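Local coordinates for protein N-hydroxyarylamine O-acetyltransferase (Bacillus cereus, PDB 4DMO) that probably transfers acetyl groups to arylamines and N-hydroxyarylamines, as an active member of the arylamine N-acetyltransferase family, at residues D225-L230 / T236-G241. Residues are numbered along the deposited sequence; the frame is centred on the assembly and turned at random.
Sequences DGHASL and TVAKNG
His227 and Ala238 exchange two backbone hydrogen bonds, His227 N to Ala238 O at 3.0 Å and Ala238 N to His227 O at 2.9 Å, and Ser229 and Thr236 repeat this reciprocal pattern two residues along. Between them Ala228 faces Val237 as a non-hydrogen-bonded pair, its CA 3.3 Å from Thr236 O in a CA-H...O contact. On the face carrying His227, Ser229, Thr236 and Ala238, the imidazole reaches obliquely across to its cross-strand partner: His227 NE2 lies 3.4 Å from Ala238 CB. The ring gets there because CG sits between the backbone N and the carbonyl carbon (chi1 77°), while Ser229 OG of the same strand lies at its edge, in plane. At the open end of the hairpin the Lys239 chain, bent at its last two torsions, brings NZ to 2.9 Å from Asp225 OD1, forming a salt bridge in which the ammonium meets this oxygen from above the carboxylate plane, 46° out of it. The other carboxylate oxygen, Asp225 OD2, accepts a hydrogen bond from a water that also donates to Ala238 O, giving that carbonyl a second donor besides His227 N. Gly226 lies level with Lys239, its CA 3.3 Å from Ala238 O in a CA-H...O contact.

The segments belong to the two strands of the antiparallel hairpin 226-231/234-239, the third and fourth strands of a five-stranded antiparallel sheet near the surface. Strand 218-223 pairs with the first strand and strand 242-247 with the second, while helix 250-261 packs through Phe261 against Ala228 and Leu230.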
ATOM      1  N   ASP A 225      -9.988 -14.781  -3.229  1.00 25.58           N
ATOM      2  CA  ASP A 225      -9.465 -16.098  -2.920  1.00 31.78           C
ATOM      3  C   ASP A 225      -7.969 -16.166  -3.122  1.00 26.61           C
ATOM      4  O   ASP A 225      -7.415 -17.258  -3.239  1.00 30.59           O
ATOM      5  CB  ASP A 225     -10.154 -17.163  -3.785  1.00 27.54           C
ATOM      6  CG  ASP A 225     -10.284 -16.746  -5.249  1.00 38.28           C
ATOM      7  OD1 ASP A 225     -11.259 -17.171  -5.903  1.00 50.71           O
ATOM      8  OD2 ASP A 225      -9.412 -16.005  -5.761  1.00 38.75           O
ATOM      9  N   GLY A 226      -7.318 -15.004  -3.153  1.00 23.42           N
ATOM     10  CA  GLY A 226      -5.867 -14.951  -3.289  1.00 29.55           C
ATOM     11  C   GLY A 226      -5.330 -13.595  -3.743  1.00 25.78           C
ATOM     12  O   GLY A 226      -5.402 -12.613  -2.997  1.00 18.95           O
ATOM     13  N   HIS A 227      -4.762 -13.559  -4.950  1.00 23.33           N
ATOM     14  CA  HIS A 227      -4.259 -12.322  -5.545  1.00 18.70           C
ATOM     15  C   HIS A 227      -3.997 -12.493  -7.052  1.00 24.95           C
ATOM     16  O   HIS A 227      -4.058 -13.601  -7.604  1.00 22.98           O
ATOM     17  CB  HIS A 227      -3.002 -11.881  -4.837  1.00 24.46           C
ATOM     18  CG  HIS A 227      -1.805 -12.668  -5.241  1.00 26.81           C
ATOM     19  ND1 HIS A 227      -1.006 -12.309  -6.309  1.00 31.14           N
ATOM     20  CD2 HIS A 227      -1.286 -13.809  -4.745  1.00 22.14           C
ATOM     21  CE1 HIS A 227      -0.043 -13.196  -6.442  1.00 34.00           C
ATOM     22  NE2 HIS A 227      -0.206 -14.132  -5.520  1.00 26.94           N
ATOM     23  N   ALA A 228      -3.763 -11.369  -7.720  1.00 21.47           N
ATOM     24  CA  ALA A 228      -3.501 -11.338  -9.149  1.00 20.18           C
ATOM     25  C   ALA A 228      -2.387 -10.313  -9.389  1.00 27.71           C
ATOM     26  O   ALA A 228      -2.370  -9.265  -8.744  1.00 26.69           O
ATOM     27  CB  ALA A 228      -4.736 -10.970  -9.891  1.00 19.28           C
ATOM     28  N   SER A 229      -1.445 -10.655 -10.268  1.00 19.76           N
ATOM     29  CA  SER A 229      -0.273  -9.831 -10.573  1.00 21.89           C
ATOM     30  C   SER A 229      -0.074  -9.742 -12.073  1.00 27.08           C
ATOM     31  O   SER A 229      -0.208 -10.732 -12.790  1.00 31.52           O
ATOM     32  CB  SER A 229       0.986 -10.418  -9.949  1.00 23.38           C
ATOM     33  OG  SER A 229       0.806 -10.627  -8.573  1.00 39.01           O
ATOM     34  N   LEU A 230       0.219  -8.543 -12.552  1.00 25.16           N
ATOM     35  CA  LEU A 230       0.397  -8.316 -13.983  1.00 32.22           C
ATOM     36  C   LEU A 230       1.687  -7.554 -14.246  1.00 32.45           C
ATOM     37  O   LEU A 230       2.062  -6.646 -13.493  1.00 32.23           O
ATOM     38  CB  LEU A 230      -0.803  -7.569 -14.573  1.00 27.62           C
ATOM     39  CG  LEU A 230      -0.770  -7.217 -16.069  1.00 36.73           C
ATOM     40  CD1 LEU A 230      -0.759  -8.468 -16.922  1.00 37.15           C
ATOM     41  CD2 LEU A 230      -1.937  -6.322 -16.453  1.00 30.00           C
ATOM     42  N   THR A 236      -0.120 -13.494 -13.402  1.00 28.96           N
ATOM     43  CA  THR A 236      -0.119 -14.518 -12.398  1.00 18.44           C
ATOM     44  C   THR A 236      -1.367 -14.381 -11.539  1.00 22.43           C
ATOM     45  O   THR A 236      -1.607 -13.344 -10.930  1.00 23.63           O
ATOM     46  CB  THR A 236       1.135 -14.407 -11.545  1.00 18.85           C
ATOM     47  OG1 THR A 236       2.278 -14.698 -12.359  1.00 31.89           O
ATOM     48  CG2 THR A 236       1.096 -15.394 -10.401  1.00 29.09           C
ATOM     49  N   VAL A 237      -2.164 -15.441 -11.501  1.00 22.56           N
ATOM     50  CA  VAL A 237      -3.320 -15.503 -10.626  1.00 26.07           C
ATOM     51  C   VAL A 237      -3.151 -16.626  -9.598  1.00 31.27           C
ATOM     52  O   VAL A 237      -3.063 -17.793  -9.963  1.00 29.66           O
ATOM     53  CB  VAL A 237      -4.605 -15.784 -11.402  1.00 19.55           C
ATOM     54  CG1 VAL A 237      -5.748 -15.891 -10.451  1.00 28.17           C
ATOM     55  CG2 VAL A 237      -4.876 -14.688 -12.413  1.00 24.91           C
ATOM     56  N   ALA A 238      -3.127 -16.272  -8.315  1.00 23.18           N
ATOM     57  CA  ALA A 238      -3.091 -17.260  -7.255  1.00 23.19           C
ATOM     58  C   ALA A 238      -4.449 -17.355  -6.543  1.00 30.77           C
ATOM     59  O   ALA A 238      -5.022 -16.350  -6.109  1.00 27.76           O
ATOM     60  CB  ALA A 238      -2.024 -16.928  -6.257  1.00 27.24           C
ATOM     61  N   LYS A 239      -4.957 -18.580  -6.453  1.00 32.56           N
ATOM     62  CA  LYS A 239      -6.076 -18.917  -5.580  1.00 27.66           C
ATOM     63  C   LYS A 239      -5.489 -19.771  -4.469  1.00 33.11           C
ATOM     64  O   LYS A 239      -4.268 -19.779  -4.281  1.00 28.48           O
ATOM     65  CB  LYS A 239      -7.138 -19.690  -6.343  1.00 24.01           C
ATOM     66  CG  LYS A 239      -7.476 -19.064  -7.693  1.00 39.09           C
ATOM     67  CD  LYS A 239      -8.495 -19.904  -8.465  1.00 42.86           C
ATOM     68  CE  LYS A 239      -9.900 -19.687  -7.928  1.00 43.54           C
ATOM     69  NZ  LYS A 239     -10.466 -18.365  -8.373  1.00 57.10           N
ATOM     70  N   ASN A 240      -6.341 -20.457  -3.713  1.00 31.65           N
ATOM     71  CA  ASN A 240      -5.868 -21.370  -2.669  1.00 32.35           C
ATOM     72  C   ASN A 240      -5.449 -22.736  -3.218  1.00 28.32           C
ATOM     73  O   ASN A 240      -6.249 -23.481  -3.794  1.00 32.32           O
ATOM     74  CB  ASN A 240      -6.926 -21.570  -1.583  1.00 33.02           C
ATOM     75  CG  ASN A 240      -6.448 -22.500  -0.480  1.00 34.48           C
ATOM     76  OD1 ASN A 240      -5.682 -22.088   0.380  1.00 29.24           O
ATOM     77  ND2 ASN A 240      -6.900 -23.765  -0.501  1.00 37.37           N
ATOM     78  N   GLY A 241      -4.186 -23.063  -3.010  1.00 21.98           N
ATOM     79  CA  GLY A 241      -3.619 -24.289  -3.533  1.00 36.71           C
ATOM     80  C   GLY A 241      -3.596 -24.345  -5.054  1.00 34.89           C
ATOM     81  O   GLY A 241      -3.595 -25.426  -5.623  1.00 31.68           O
TER
HETATM   82  O   HOH W   1      -7.453 -15.067  -7.099  1.00 26.90           O